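Local coordinates for protein beta-fructofuranosidase (Arthrobacter, PDB 3WPU) that is a bacterial member of the levansucrase/invertase family in the beta-fructosidase clan, whose members are built round a five-bladed beta-propeller, at residues 87-92 against 484-489; 208-213 against 519-524; 182-187 against 194-199. All coordinates share one frame; numbering follows the deposited sequence.

Contact 1: residues 87-92 against 484-489; sequences QYSVNG and IPANKH
Q87 grips residues 484-489 with its backbone and its amide, and with 108 Å² buried it contributes more surface than any other residue here. Q87 N donates to the side-chain oxygen N487 OD1 at 2.9 Å, an almost straight bond (170° at the hydrogen) that is nonetheless tilted from the plane of the N487 side-chain carbonyl. Q87 O accepts K488 N at 3.0 Å and a weak, bent bond from N487 N. The extended Q87 side chain brings Q87 NE2 to P485 O at 3.0 Å, where it donates from above the carbonyl plane, off the lone pairs; the methyl CG2 of I484 borders the same nitrogen.

Beyond Q87 the two chains become parallel neighbours, Y88 paired with K488 and S89 with H489, and S89 N reaches K488 O at 3.1 Å. This bridge sets strand 88-90 beside strand 488-493 in the large mixed sheet of a propeller-family protein, joining residues nearly 400 positions apart.

The sheet's two faces differ in chemistry. On the Y88 side, K488 CB lies over the ring face, 3.6 Å from the Y88 centroid and 17° off its normal, after which the lysine bends and leads away; Y88 OH is bonded to D82. On the S89 side, S89 OG stands between its own N and carbonyl carbon (chi1 66°), which puts it at the imidazole edge, 2.7 Å from H489 ND1. Either may be the donor. H489 NE2 bonds D502, so both ring nitrogens are held and the imidazole's rotation is fixed.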
ATOM      1  N   GLN A  87      12.145   3.804  -6.688  1.00 11.54           N
ATOM      2  CA  GLN A  87      12.608   3.062  -5.529  1.00 11.63           C
ATOM      3  C   GLN A  87      14.129   3.060  -5.450  1.00 12.18           C
ATOM      4  O   GLN A  87      14.817   2.851  -6.459  1.00 11.71           O
ATOM      5  CB  GLN A  87      12.024   1.641  -5.548  1.00 11.55           C
ATOM      6  CG  GLN A  87      10.501   1.704  -5.605  1.00 11.66           C
ATOM      7  CD  GLN A  87       9.757   0.390  -5.552  1.00 11.31           C
ATOM      8  OE1 GLN A  87       8.515   0.389  -5.449  1.00 11.72           O
ATOM      9  NE2 GLN A  87      10.471  -0.716  -5.584  1.00 11.50           N
ATOM     10  N   TYR A  88      14.645   3.288  -4.239  1.00 13.24           N
ATOM     11  CA  TYR A  88      16.056   3.587  -4.035  1.00 13.75           C
ATOM     12  C   TYR A  88      16.913   2.601  -3.242  1.00 14.04           C
ATOM     13  O   TYR A  88      16.488   2.021  -2.238  1.00 15.69           O
ATOM     14  CB  TYR A  88      16.181   4.931  -3.346  1.00 13.98           C
ATOM     15  CG  TYR A  88      15.981   6.088  -4.276  1.00 14.16           C
ATOM     16  CD1 TYR A  88      14.712   6.434  -4.709  1.00 14.18           C
ATOM     17  CD2 TYR A  88      17.063   6.839  -4.722  1.00 14.84           C
ATOM     18  CE1 TYR A  88      14.515   7.484  -5.574  1.00 14.63           C
ATOM     19  CE2 TYR A  88      16.878   7.900  -5.596  1.00 14.52           C
ATOM     20  CZ  TYR A  88      15.599   8.207  -6.031  1.00 14.94           C
ATOM     21  OH  TYR A  88      15.378   9.268  -6.881  1.00 15.88           O
ATOM     22  N   SER A  89      18.158   2.465  -3.708  1.00 13.28           N
ATOM     23  CA  SER A  89      19.255   1.961  -2.899  1.00 13.48           C
ATOM     24  C   SER A  89      20.046   3.177  -2.444  1.00 13.68           C
ATOM     25  O   SER A  89      19.997   4.225  -3.102  1.00 12.31           O
ATOM     26  CB  SER A  89      20.131   0.990  -3.706  1.00 13.61           C
ATOM     27  OG  SER A  89      20.780   1.671  -4.761  1.00 13.51           O
ATOM     28  N   VAL A  90      20.772   3.041  -1.335  1.00 13.82           N
ATOM     29  CA  VAL A  90      21.661   4.099  -0.823  1.00 14.63           C
ATOM     30  C   VAL A  90      23.045   3.493  -0.607  1.00 15.54           C
ATOM     31  O   VAL A  90      23.208   2.486   0.094  1.00 13.71           O
ATOM     32  CB  VAL A  90      21.155   4.737   0.498  1.00 14.62           C
ATOM     33  CG1 VAL A  90      22.073   5.886   0.920  1.00 14.90           C
ATOM     34  CG2 VAL A  90      19.727   5.255   0.349  1.00 14.60           C
ATOM     35  N   ASN A  91      24.045   4.066  -1.265  1.00 16.00           N
ATOM     36  CA  ASN A  91      25.408   3.576  -1.162  1.00 16.13           C
ATOM     37  C   ASN A  91      25.535   2.059  -1.253  1.00 15.64           C
ATOM     38  O   ASN A  91      26.255   1.440  -0.484  1.00 16.59           O
ATOM     39  CB  ASN A  91      26.066   4.156   0.082  1.00 16.49           C
ATOM     40  CG  ASN A  91      26.338   5.640  -0.066  1.00 17.43           C
ATOM     41  OD1 ASN A  91      25.936   6.247  -1.045  1.00 18.63           O
ATOM     42  ND2 ASN A  91      27.020   6.224   0.902  1.00 20.26           N
ATOM     43  N   GLY A  92      24.836   1.487  -2.234  1.00 14.91           N
ATOM     44  CA  GLY A  92      24.953   0.090  -2.574  1.00 14.52           C
ATOM     45  C   GLY A  92      23.978  -0.829  -1.885  1.00 14.03           C
ATOM     46  O   GLY A  92      24.069  -2.038  -2.057  1.00 15.12           O
ATOM     47  N   ILE A 484      11.803  -6.418  -3.882  1.00 11.22           N
ATOM     48  CA  ILE A 484      11.424  -5.016  -3.904  1.00 10.80           C
ATOM     49  C   ILE A 484      12.608  -4.223  -4.501  1.00 11.48           C
ATOM     50  O   ILE A 484      13.462  -3.696  -3.781  1.00 11.73           O
ATOM     51  CB  ILE A 484      11.037  -4.540  -2.495  1.00 10.89           C
ATOM     52  CG1 ILE A 484       9.829  -5.350  -2.009  1.00 11.20           C
ATOM     53  CG2 ILE A 484      10.745  -3.039  -2.519  1.00 10.64           C
ATOM     54  CD1 ILE A 484       9.254  -4.940  -0.675  1.00 11.50           C
ATOM     55  N   PRO A 485      12.697  -4.214  -5.823  1.00 11.97           N
ATOM     56  CA  PRO A 485      13.920  -3.744  -6.453  1.00 11.97           C
ATOM     57  C   PRO A 485      14.020  -2.229  -6.564  1.00 12.76           C
ATOM     58  O   PRO A 485      13.024  -1.540  -6.830  1.00 13.26           O
ATOM     59  CB  PRO A 485      13.835  -4.369  -7.859  1.00 12.41           C
ATOM     60  CG  PRO A 485      12.398  -4.511  -8.121  1.00 12.30           C
ATOM     61  CD  PRO A 485      11.734  -4.751  -6.802  1.00 12.19           C
ATOM     62  N   ALA A 486      15.237  -1.714  -6.434  1.00 13.40           N
ATOM     63  CA  ALA A 486      15.499  -0.282  -6.614  1.00 13.99           C
ATOM     64  C   ALA A 486      15.761  -0.015  -8.090  1.00 14.87           C
ATOM     65  O   ALA A 486      16.514  -0.757  -8.720  1.00 16.06           O
ATOM     66  CB  ALA A 486      16.693   0.138  -5.779  1.00 14.17           C
ATOM     67  N   ASN A 487      15.141   1.030  -8.639  1.00 14.89           N
ATOM     68  CA  ASN A 487      15.452   1.480  -9.998  1.00 15.15           C
ATOM     69  C   ASN A 487      16.243   2.784 -10.012  1.00 15.81           C
ATOM     70  O   ASN A 487      16.657   3.246 -11.074  1.00 16.61           O
ATOM     71  CB  ASN A 487      14.176   1.604 -10.850  1.00 15.08           C
ATOM     72  CG  ASN A 487      13.210   2.623 -10.304  1.00 15.44           C
ATOM     73  OD1 ASN A 487      12.755   2.513  -9.159  1.00 15.90           O
ATOM     74  ND2 ASN A 487      12.878   3.624 -11.111  1.00 15.82           N
ATOM     75  N   LYS A 488      16.489   3.352  -8.838  1.00 16.07           N
ATOM     76  CA  LYS A 488      17.391   4.497  -8.711  1.00 16.02           C
ATOM     77  C   LYS A 488      18.378   4.189  -7.600  1.00 15.96           C
ATOM     78  O   LYS A 488      18.066   3.478  -6.654  1.00 14.58           O
ATOM     79  CB  LYS A 488      16.633   5.779  -8.400  1.00 17.15           C
ATOM     80  CG  LYS A 488      15.647   6.191  -9.478  1.00 17.99           C
ATOM     81  CD  LYS A 488      16.316   6.626 -10.771  1.00 20.26           C
ATOM     82  CE  LYS A 488      15.292   7.186 -11.748  1.00 22.24           C
ATOM     83  NZ  LYS A 488      15.884   7.402 -13.102  1.00 24.17           N
ATOM     84  N   HIS A 489      19.578   4.724  -7.734  1.00 15.40           N
ATOM     85  CA  HIS A 489      20.671   4.417  -6.823  1.00 16.69           C
ATOM     86  C   HIS A 489      21.317   5.692  -6.362  1.00 17.76           C
ATOM     87  O   HIS A 489      21.913   6.417  -7.161  1.00 17.50           O
ATOM     88  CB  HIS A 489      21.674   3.520  -7.538  1.00 17.25           C
ATOM     89  CG  HIS A 489      21.014   2.353  -8.181  1.00 17.59           C
ATOM     90  ND1 HIS A 489      20.641   1.227  -7.469  1.00 18.38           N
ATOM     91  CD2 HIS A 489      20.542   2.185  -9.437  1.00 17.70           C
ATOM     92  CE1 HIS A 489      20.025   0.390  -8.285  1.00 18.81           C
ATOM     93  NE2 HIS A 489      19.945   0.950  -9.479  1.00 18.36           N
TER

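Contact 2: residues 208-213 against 519-524; sequences KANKKG and YLDGKP
The meeting of K211 with D521 is a surface contact between a beta-hairpin turn and the C-terminal end of a helix. Residues N210 to G213 form a type I turn linking strand 197-210 to strand 213-226, closed by paired backbone bonds between N210 and G213. Helix 514-520 ends in a Schellman motif: G522 leaves the helix with positive phi, and G522 N bonds back to Y519 O at 3.2 Å. The backbones of turn and helix end come nearest at N210 and D521, whose CA atoms are 4.1 Å apart.

D521 buries 83 Å², well ahead of K211. The aspartate extends its CG anti to the backbone N (chi1 -169°), which sends the carboxylate across to the turn, where D521 OD1 lies 3.3 Å from N210 CB. The K211 side chain passes D521 at about a right angle, its methylenes packing on the carboxylate, with K211 CG 3.6 Å from D521 CG. The ammonium goes further, K211 NZ standing 5.3 Å from D521 OD2, so the two side chains meet through aliphatic carbon, their charges not in contact. With K208 and K212 also nearby, the lysines would probably favour the charged form of the carboxylate from a distance, none of them paired with it across the contact.

One link is made by water, which donates to A209 O at 2.8 Å and to L520 O at 2.9 Å. The direct hydrogen bond between the segments runs from K211 N to D521 OD1, 2.8 Å long and nearly straight at 167°, received on the anti side of the oxygen and 25° out of the carboxylate plane.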
ATOM      1  N   LYS A 208      23.139   5.277   7.442  1.00 17.90           N
ATOM      2  CA  LYS A 208      24.560   5.155   7.641  1.00 20.31           C
ATOM      3  C   LYS A 208      24.937   3.778   7.102  1.00 20.24           C
ATOM      4  O   LYS A 208      24.541   2.759   7.661  1.00 20.51           O
ATOM      5  CB  LYS A 208      24.918   5.356   9.113  1.00 23.16           C
ATOM      6  CG  LYS A 208      26.400   5.664   9.344  1.00 27.32           C
ATOM      7  CD  LYS A 208      27.222   4.398   9.498  1.00 31.09           C
ATOM      8  CE  LYS A 208      28.728   4.664   9.432  1.00 35.10           C
ATOM      9  NZ  LYS A 208      29.320   4.470   8.067  1.00 37.10           N
ATOM     10  N   ALA A 209      25.642   3.768   5.972  1.00 19.77           N
ATOM     11  CA  ALA A 209      25.950   2.533   5.259  1.00 19.72           C
ATOM     12  C   ALA A 209      27.457   2.297   5.154  1.00 19.47           C
ATOM     13  O   ALA A 209      28.240   3.234   5.032  1.00 20.71           O
ATOM     14  CB  ALA A 209      25.321   2.556   3.878  1.00 19.54           C
ATOM     15  N   ASN A 210      27.851   1.036   5.247  1.00 19.20           N
ATOM     16  CA  ASN A 210      29.220   0.634   4.881  1.00 20.11           C
ATOM     17  C   ASN A 210      29.204  -0.799   4.352  1.00 20.72           C
ATOM     18  O   ASN A 210      28.125  -1.340   4.099  1.00 18.02           O
ATOM     19  CB  ASN A 210      30.205   0.848   6.056  1.00 21.39           C
ATOM     20  CG  ASN A 210      29.831   0.088   7.324  1.00 22.50           C
ATOM     21  OD1 ASN A 210      30.198   0.504   8.429  1.00 26.14           O
ATOM     22  ND2 ASN A 210      29.118  -1.003   7.193  1.00 21.59           N
ATOM     23  N   LYS A 211      30.380  -1.410   4.184  1.00 22.32           N
ATOM     24  CA  LYS A 211      30.471  -2.777   3.657  1.00 24.68           C
ATOM     25  C   LYS A 211      29.704  -3.781   4.490  1.00 23.30           C
ATOM     26  O   LYS A 211      29.240  -4.783   3.961  1.00 23.61           O
ATOM     27  CB  LYS A 211      31.923  -3.261   3.579  1.00 27.30           C
ATOM     28  CG  LYS A 211      32.665  -2.763   2.359  1.00 32.54           C
ATOM     29  CD  LYS A 211      34.130  -3.195   2.378  1.00 35.03           C
ATOM     30  CE  LYS A 211      34.925  -2.503   1.284  1.00 37.75           C
ATOM     31  NZ  LYS A 211      34.369  -2.798  -0.062  1.00 38.51           N
ATOM     32  N   LYS A 212      29.625  -3.536   5.790  1.00 25.01           N
ATOM     33  CA  LYS A 212      28.963  -4.446   6.727  1.00 26.83           C
ATOM     34  C   LYS A 212      27.438  -4.352   6.728  1.00 24.70           C
ATOM     35  O   LYS A 212      26.777  -5.283   7.166  1.00 25.31           O
ATOM     36  CB  LYS A 212      29.487  -4.234   8.154  1.00 30.15           C
ATOM     37  CG  LYS A 212      30.758  -5.010   8.480  1.00 35.22           C
ATOM     38  CD  LYS A 212      31.844  -4.805   7.435  1.00 38.28           C
ATOM     39  CE  LYS A 212      33.129  -5.526   7.816  1.00 41.14           C
ATOM     40  NZ  LYS A 212      33.708  -5.035   9.097  1.00 43.64           N
ATOM     41  N   GLY A 213      26.878  -3.252   6.226  1.00 21.23           N
ATOM     42  CA  GLY A 213      25.429  -3.112   6.153  1.00 20.18           C
ATOM     43  C   GLY A 213      24.924  -1.712   6.414  1.00 18.27           C
ATOM     44  O   GLY A 213      25.633  -0.716   6.196  1.00 17.61           O
ATOM     45  N   TYR A 519      35.126   4.444  -0.748  1.00 27.12           N
ATOM     46  CA  TYR A 519      34.279   5.614  -0.572  1.00 27.63           C
ATOM     47  C   TYR A 519      32.937   5.190   0.019  1.00 27.21           C
ATOM     48  O   TYR A 519      32.428   5.834   0.934  1.00 26.98           O
ATOM     49  CB  TYR A 519      34.067   6.260  -1.929  1.00 26.95           C
ATOM     50  CG  TYR A 519      33.202   7.504  -2.024  1.00 27.69           C
ATOM     51  CD1 TYR A 519      33.724   8.763  -1.747  1.00 27.81           C
ATOM     52  CD2 TYR A 519      31.894   7.432  -2.498  1.00 27.78           C
ATOM     53  CE1 TYR A 519      32.957   9.913  -1.896  1.00 28.66           C
ATOM     54  CE2 TYR A 519      31.113   8.579  -2.641  1.00 28.22           C
ATOM     55  CZ  TYR A 519      31.648   9.818  -2.343  1.00 28.41           C
ATOM     56  OH  TYR A 519      30.874  10.961  -2.496  1.00 29.47           O
ATOM     57  N   LEU A 520      32.388   4.100  -0.507  1.00 26.80           N
ATOM     58  CA  LEU A 520      31.094   3.585  -0.033  1.00 27.95           C
ATOM     59  C   LEU A 520      31.198   2.824   1.285  1.00 27.90           C
ATOM     60  O   LEU A 520      30.180   2.586   1.934  1.00 27.97           O
ATOM     61  CB  LEU A 520      30.430   2.717  -1.104  1.00 28.71           C
ATOM     62  CG  LEU A 520      30.044   3.478  -2.374  1.00 29.57           C
ATOM     63  CD1 LEU A 520      29.435   2.529  -3.390  1.00 31.05           C
ATOM     64  CD2 LEU A 520      29.103   4.637  -2.068  1.00 29.48           C
ATOM     65  N   ASP A 521      32.411   2.447   1.689  1.00 28.74           N
ATOM     66  CA  ASP A 521      32.635   1.836   3.013  1.00 28.91           C
ATOM     67  C   ASP A 521      32.867   2.916   4.074  1.00 29.03           C
ATOM     68  O   ASP A 521      33.014   2.615   5.251  1.00 29.73           O
ATOM     69  CB  ASP A 521      33.820   0.868   2.950  1.00 29.92           C
ATOM     70  CG  ASP A 521      33.958   0.008   4.195  1.00 31.12           C
ATOM     71  OD1 ASP A 521      32.937  -0.395   4.792  1.00 30.08           O
ATOM     72  OD2 ASP A 521      35.111  -0.272   4.588  1.00 32.98           O
ATOM     73  N   GLY A 522      32.891   4.177   3.650  1.00 30.33           N
ATOM     74  CA  GLY A 522      33.117   5.298   4.547  1.00 30.60           C
ATOM     75  C   GLY A 522      34.576   5.462   4.933  1.00 30.63           C
ATOM     76  O   GLY A 522      34.878   6.091   5.943  1.00 34.41           O
ATOM     77  N   LYS A 523      35.477   4.899   4.134  1.00 31.15           N
ATOM     78  CA  LYS A 523      36.914   5.000   4.397  1.00 30.56           C
ATOM     79  C   LYS A 523      37.433   6.371   3.971  1.00 29.53           C
ATOM     80  O   LYS A 523      36.855   7.020   3.091  1.00 27.06           O
ATOM     81  CB  LYS A 523      37.698   3.926   3.650  1.00 32.77           C
ATOM     82  CG  LYS A 523      37.550   2.518   4.194  1.00 36.16           C
ATOM     83  CD  LYS A 523      38.317   1.545   3.313  1.00 39.38           C
ATOM     84  CE  LYS A 523      38.322   0.136   3.889  1.00 42.80           C
ATOM     85  NZ  LYS A 523      39.089  -0.811   3.032  1.00 45.30           N
ATOM     86  N   PRO A 524      38.526   6.823   4.604  1.00 27.53           N
ATOM     87  CA  PRO A 524      39.159   8.035   4.095  1.00 26.56           C
ATOM     88  C   PRO A 524      39.703   7.808   2.691  1.00 24.44           C
ATOM     89  O   PRO A 524      40.259   6.751   2.396  1.00 23.99           O
ATOM     90  CB  PRO A 524      40.292   8.292   5.097  1.00 27.25           C
ATOM     91  CG  PRO A 524      39.861   7.596   6.341  1.00 28.02           C
ATOM     92  CD  PRO A 524      39.124   6.377   5.875  1.00 27.97           C
TER
HETATM   93  O   HOH W   1      28.725   4.883   2.829  1.00 30.41           O

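Contact 3: residues 182-187 against 194-199; sequences VAFYRN and KPYDPR
K194 lies alongside Y185, both side chains pointing the same way, with the lysine stretched over one face of the phenol ring. K194 CE sits 3.5 Å from the Y185 centroid, over the ring's centre, in a CH-pi contact. K194 NZ lies 4.3 Å from the Y185 centroid and 19° off the normal, which makes a cation-pi pair. K194 reaches this place with CG held between its backbone N and carbonyl carbon (chi1 62°) and an extended chain beyond.

These residues belong to the loop end of a beta hairpin. Strands 174-184 and 197-210 run antiparallel as neighbours in the large mixed sheet. A183 and D197 are the hydrogen-bonded pair: D197 N gives to A183 O at 2.9 Å, and A183 N returns a bond to D197 O. V182 and P198 are the adjoining non-hydrogen-bonded pair.

On the V182 and P198 face the packing is apolar. V182 CG1 touches Y196 CD1 at 3.5 Å, and F184 lies side by side with Y196, the ring planes 36° apart in neither a stack nor a T. Two residues on along the same segment, P198 CD sits over the centre of one face of the Y196 ring, whose hydroxyl is bonded to F242 O.

D197 heads the opposite face. R199 takes its carboxylate side-on, R199 NE to D197 OD1 at 2.9 Å and R199 NH2 to D197 OD2 at 2.8 Å, while R199 also makes salt bridges to D224 and E153. One water joins Y185 OH, K194 NZ and D197 OD2; Y185 OH also bonds D154 O. The chemistry implies a two-sided hairpin, apolar on the face of V182, F184 and Y196, and charged round D197, where arginine directly and lysine through water would balance the carboxylate.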
ATOM      1  N   VAL A 182      -0.235   5.365  16.422  1.00  9.49           N
ATOM      2  CA  VAL A 182      -1.532   5.007  16.986  1.00  9.73           C
ATOM      3  C   VAL A 182      -1.472   4.739  18.488  1.00  9.98           C
ATOM      4  O   VAL A 182      -0.579   4.026  18.993  1.00  9.45           O
ATOM      5  CB  VAL A 182      -2.142   3.766  16.292  1.00  9.49           C
ATOM      6  CG1 VAL A 182      -3.612   3.602  16.646  1.00  9.73           C
ATOM      7  CG2 VAL A 182      -2.000   3.868  14.782  1.00  9.43           C
ATOM      8  N   ALA A 183      -2.430   5.298  19.211  1.00 10.73           N
ATOM      9  CA  ALA A 183      -2.574   5.045  20.652  1.00 11.33           C
ATOM     10  C   ALA A 183      -3.932   4.407  20.928  1.00 11.44           C
ATOM     11  O   ALA A 183      -4.953   4.825  20.393  1.00 11.59           O
ATOM     12  CB  ALA A 183      -2.423   6.323  21.460  1.00 11.24           C
ATOM     13  N   PHE A 184      -3.926   3.362  21.757  1.00 11.92           N
ATOM     14  CA  PHE A 184      -5.126   2.664  22.150  1.00 12.62           C
ATOM     15  C   PHE A 184      -5.320   2.837  23.644  1.00 13.24           C
ATOM     16  O   PHE A 184      -4.334   2.907  24.394  1.00 12.81           O
ATOM     17  CB  PHE A 184      -5.035   1.163  21.883  1.00 12.63           C
ATOM     18  CG  PHE A 184      -4.798   0.797  20.434  1.00 12.32           C
ATOM     19  CD1 PHE A 184      -5.832   0.312  19.644  1.00 12.52           C
ATOM     20  CD2 PHE A 184      -3.528   0.925  19.864  1.00 12.07           C
ATOM     21  CE1 PHE A 184      -5.602  -0.039  18.322  1.00 12.20           C
ATOM     22  CE2 PHE A 184      -3.290   0.542  18.546  1.00 12.03           C
ATOM     23  CZ  PHE A 184      -4.339   0.090  17.775  1.00 12.10           C
ATOM     24  N   TYR A 185      -6.586   2.843  24.059  1.00 14.17           N
ATOM     25  CA  TYR A 185      -6.952   3.078  25.466  1.00 15.31           C
ATOM     26  C   TYR A 185      -7.942   2.015  25.889  1.00 17.67           C
ATOM     27  O   TYR A 185      -9.152   2.208  25.813  1.00 18.11           O
ATOM     28  CB  TYR A 185      -7.503   4.491  25.628  1.00 15.18           C
ATOM     29  CG  TYR A 185      -6.521   5.538  25.196  1.00 14.73           C
ATOM     30  CD1 TYR A 185      -5.685   6.180  26.119  1.00 15.42           C
ATOM     31  CD2 TYR A 185      -6.394   5.886  23.855  1.00 15.18           C
ATOM     32  CE1 TYR A 185      -4.765   7.141  25.716  1.00 15.92           C
ATOM     33  CE2 TYR A 185      -5.479   6.845  23.452  1.00 14.69           C
ATOM     34  CZ  TYR A 185      -4.649   7.451  24.380  1.00 15.55           C
ATOM     35  OH  TYR A 185      -3.749   8.415  23.978  1.00 15.54           O
ATOM     36  N   ARG A 186      -7.403   0.865  26.300  1.00 19.24           N
ATOM     37  CA  ARG A 186      -8.208  -0.333  26.520  1.00 21.77           C
ATOM     38  C   ARG A 186      -8.141  -0.800  27.968  1.00 23.50           C
ATOM     39  O   ARG A 186      -7.106  -0.671  28.619  1.00 22.15           O
ATOM     40  CB  ARG A 186      -7.748  -1.455  25.587  1.00 24.15           C
ATOM     41  CG  ARG A 186      -8.269  -1.283  24.154  1.00 26.36           C
ATOM     42  CD  ARG A 186      -7.279  -1.689  23.080  1.00 30.58           C
ATOM     43  NE  ARG A 186      -7.326  -3.094  22.694  1.00 34.02           N
ATOM     44  CZ  ARG A 186      -7.585  -3.569  21.466  1.00 31.05           C
ATOM     45  NH1 ARG A 186      -7.889  -2.790  20.439  1.00 31.15           N
ATOM     46  NH2 ARG A 186      -7.561  -4.866  21.275  1.00 31.55           N
ATOM     47  N   ASN A 187      -9.267  -1.314  28.455  1.00 25.66           N
ATOM     48  CA  ASN A 187      -9.320  -1.980  29.749  1.00 28.91           C
ATOM     49  C   ASN A 187      -8.672  -3.340  29.628  1.00 31.47           C
ATOM     50  O   ASN A 187      -8.473  -3.845  28.526  1.00 32.39           O
ATOM     51  CB  ASN A 187     -10.766  -2.153  30.226  1.00 28.53           C
ATOM     52  CG  ASN A 187     -11.469  -0.833  30.469  1.00 27.96           C
ATOM     53  OD1 ASN A 187     -12.469  -0.517  29.818  1.00 31.72           O
ATOM     54  ND2 ASN A 187     -10.949  -0.052  31.385  1.00 27.09           N
ATOM     55  N   LYS A 194     -11.866   4.766  25.642  1.00 18.98           N
ATOM     56  CA  LYS A 194     -12.305   5.758  24.658  1.00 17.64           C
ATOM     57  C   LYS A 194     -11.851   5.250  23.274  1.00 16.18           C
ATOM     58  O   LYS A 194     -11.102   4.278  23.196  1.00 15.92           O
ATOM     59  CB  LYS A 194     -11.722   7.156  24.955  1.00 19.14           C
ATOM     60  CG  LYS A 194     -10.199   7.259  24.909  1.00 20.54           C
ATOM     61  CD  LYS A 194      -9.721   8.707  24.829  1.00 22.25           C
ATOM     62  CE  LYS A 194      -8.234   8.798  24.510  1.00 24.23           C
ATOM     63  NZ  LYS A 194      -7.793  10.204  24.271  1.00 24.95           N
ATOM     64  N   PRO A 195     -12.299   5.891  22.191  1.00 14.96           N
ATOM     65  CA  PRO A 195     -11.846   5.418  20.876  1.00 14.15           C
ATOM     66  C   PRO A 195     -10.330   5.541  20.706  1.00 12.67           C
ATOM     67  O   PRO A 195      -9.704   6.412  21.290  1.00 13.46           O
ATOM     68  CB  PRO A 195     -12.593   6.344  19.904  1.00 14.36           C
ATOM     69  CG  PRO A 195     -13.811   6.772  20.667  1.00 15.01           C
ATOM     70  CD  PRO A 195     -13.340   6.927  22.072  1.00 15.07           C
ATOM     71  N   TYR A 196      -9.756   4.680  19.882  1.00 11.99           N
ATOM     72  CA  TYR A 196      -8.335   4.761  19.583  1.00 10.92           C
ATOM     73  C   TYR A 196      -8.020   6.042  18.807  1.00 11.24           C
ATOM     74  O   TYR A 196      -8.920   6.744  18.340  1.00 11.77           O
ATOM     75  CB  TYR A 196      -7.840   3.514  18.875  1.00 11.01           C
ATOM     76  CG  TYR A 196      -8.027   3.436  17.368  1.00 10.77           C
ATOM     77  CD1 TYR A 196      -7.006   2.960  16.567  1.00 10.61           C
ATOM     78  CD2 TYR A 196      -9.211   3.859  16.742  1.00 10.73           C
ATOM     79  CE1 TYR A 196      -7.146   2.856  15.208  1.00 11.05           C
ATOM     80  CE2 TYR A 196      -9.374   3.766  15.379  1.00 10.71           C
ATOM     81  CZ  TYR A 196      -8.321   3.306  14.601  1.00 10.90           C
ATOM     82  OH  TYR A 196      -8.473   3.188  13.245  1.00 10.95           O
ATOM     83  N   ASP A 197      -6.728   6.302  18.691  1.00 10.89           N
ATOM     84  CA  ASP A 197      -6.231   7.600  18.224  1.00 11.13           C
ATOM     85  C   ASP A 197      -5.097   7.369  17.246  1.00 10.65           C
ATOM     86  O   ASP A 197      -3.935   7.347  17.636  1.00 10.58           O
ATOM     87  CB  ASP A 197      -5.780   8.425  19.417  1.00 11.50           C
ATOM     88  CG  ASP A 197      -5.482   9.875  19.070  1.00 12.41           C
ATOM     89  OD1 ASP A 197      -5.372  10.238  17.893  1.00 13.01           O
ATOM     90  OD2 ASP A 197      -5.300  10.647  20.028  1.00 13.82           O
ATOM     91  N   PRO A 198      -5.448   7.181  15.960  1.00 10.96           N
ATOM     92  CA  PRO A 198      -4.475   7.039  14.892  1.00 10.33           C
ATOM     93  C   PRO A 198      -4.176   8.393  14.272  1.00 10.52           C
ATOM     94  O   PRO A 198      -5.103   9.105  13.889  1.00 10.74           O
ATOM     95  CB  PRO A 198      -5.199   6.171  13.882  1.00 10.61           C
ATOM     96  CG  PRO A 198      -6.650   6.485  14.055  1.00 10.85           C
ATOM     97  CD  PRO A 198      -6.829   6.981  15.478  1.00 10.91           C
ATOM     98  N   ARG A 199      -2.899   8.702  14.116  1.00  9.79           N
ATOM     99  CA  ARG A 199      -2.489   9.989  13.528  1.00 10.13           C
ATOM    100  C   ARG A 199      -1.473   9.784  12.440  1.00 10.48           C
ATOM    101  O   ARG A 199      -0.639   8.875  12.519  1.00 11.15           O
ATOM    102  CB  ARG A 199      -1.929  10.902  14.593  1.00 10.40           C
ATOM    103  CG  ARG A 199      -2.897  11.111  15.751  1.00 11.05           C
ATOM    104  CD  ARG A 199      -2.438  12.193  16.698  1.00 11.56           C
ATOM    105  NE  ARG A 199      -3.293  12.275  17.876  1.00 12.52           N
ATOM    106  CZ  ARG A 199      -3.081  13.107  18.893  1.00 13.60           C
ATOM    107  NH1 ARG A 199      -2.098  13.994  18.840  1.00 14.82           N
ATOM    108  NH2 ARG A 199      -3.871  13.072  19.952  1.00 14.36           N
TER
HETATM  109  O   HOH W   2      -8.725   2.857  22.347  1.00 13.66           O
HETATM  110  O   HOH W   3      -5.286  10.204  22.684  1.00 15.80           O

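All three contacts reach the same large mixed sheet, but at different depths. Contacts 1 and 3 are partly buried and pair strands, parallel in contact 1 between distant parts of the chain, antiparallel in contact 3 within a local hairpin. Contact 2 lies at the surface, where a strand turn meets a helix end through one direct bond and a water. Contacts 1 and 2 touch, N91 CG lying 3.6 Å from L520 CD2; contact 1 adds strand 488-493 to the sheet, and contact 2 sets the end of helix 514-520 against its strand 197-210. Contacts 2 and 3 share that strand, about 25 Å apart at their nearest atoms. Contact 3 alone has a cation-pi pair across it, and a salt bridge within one segment.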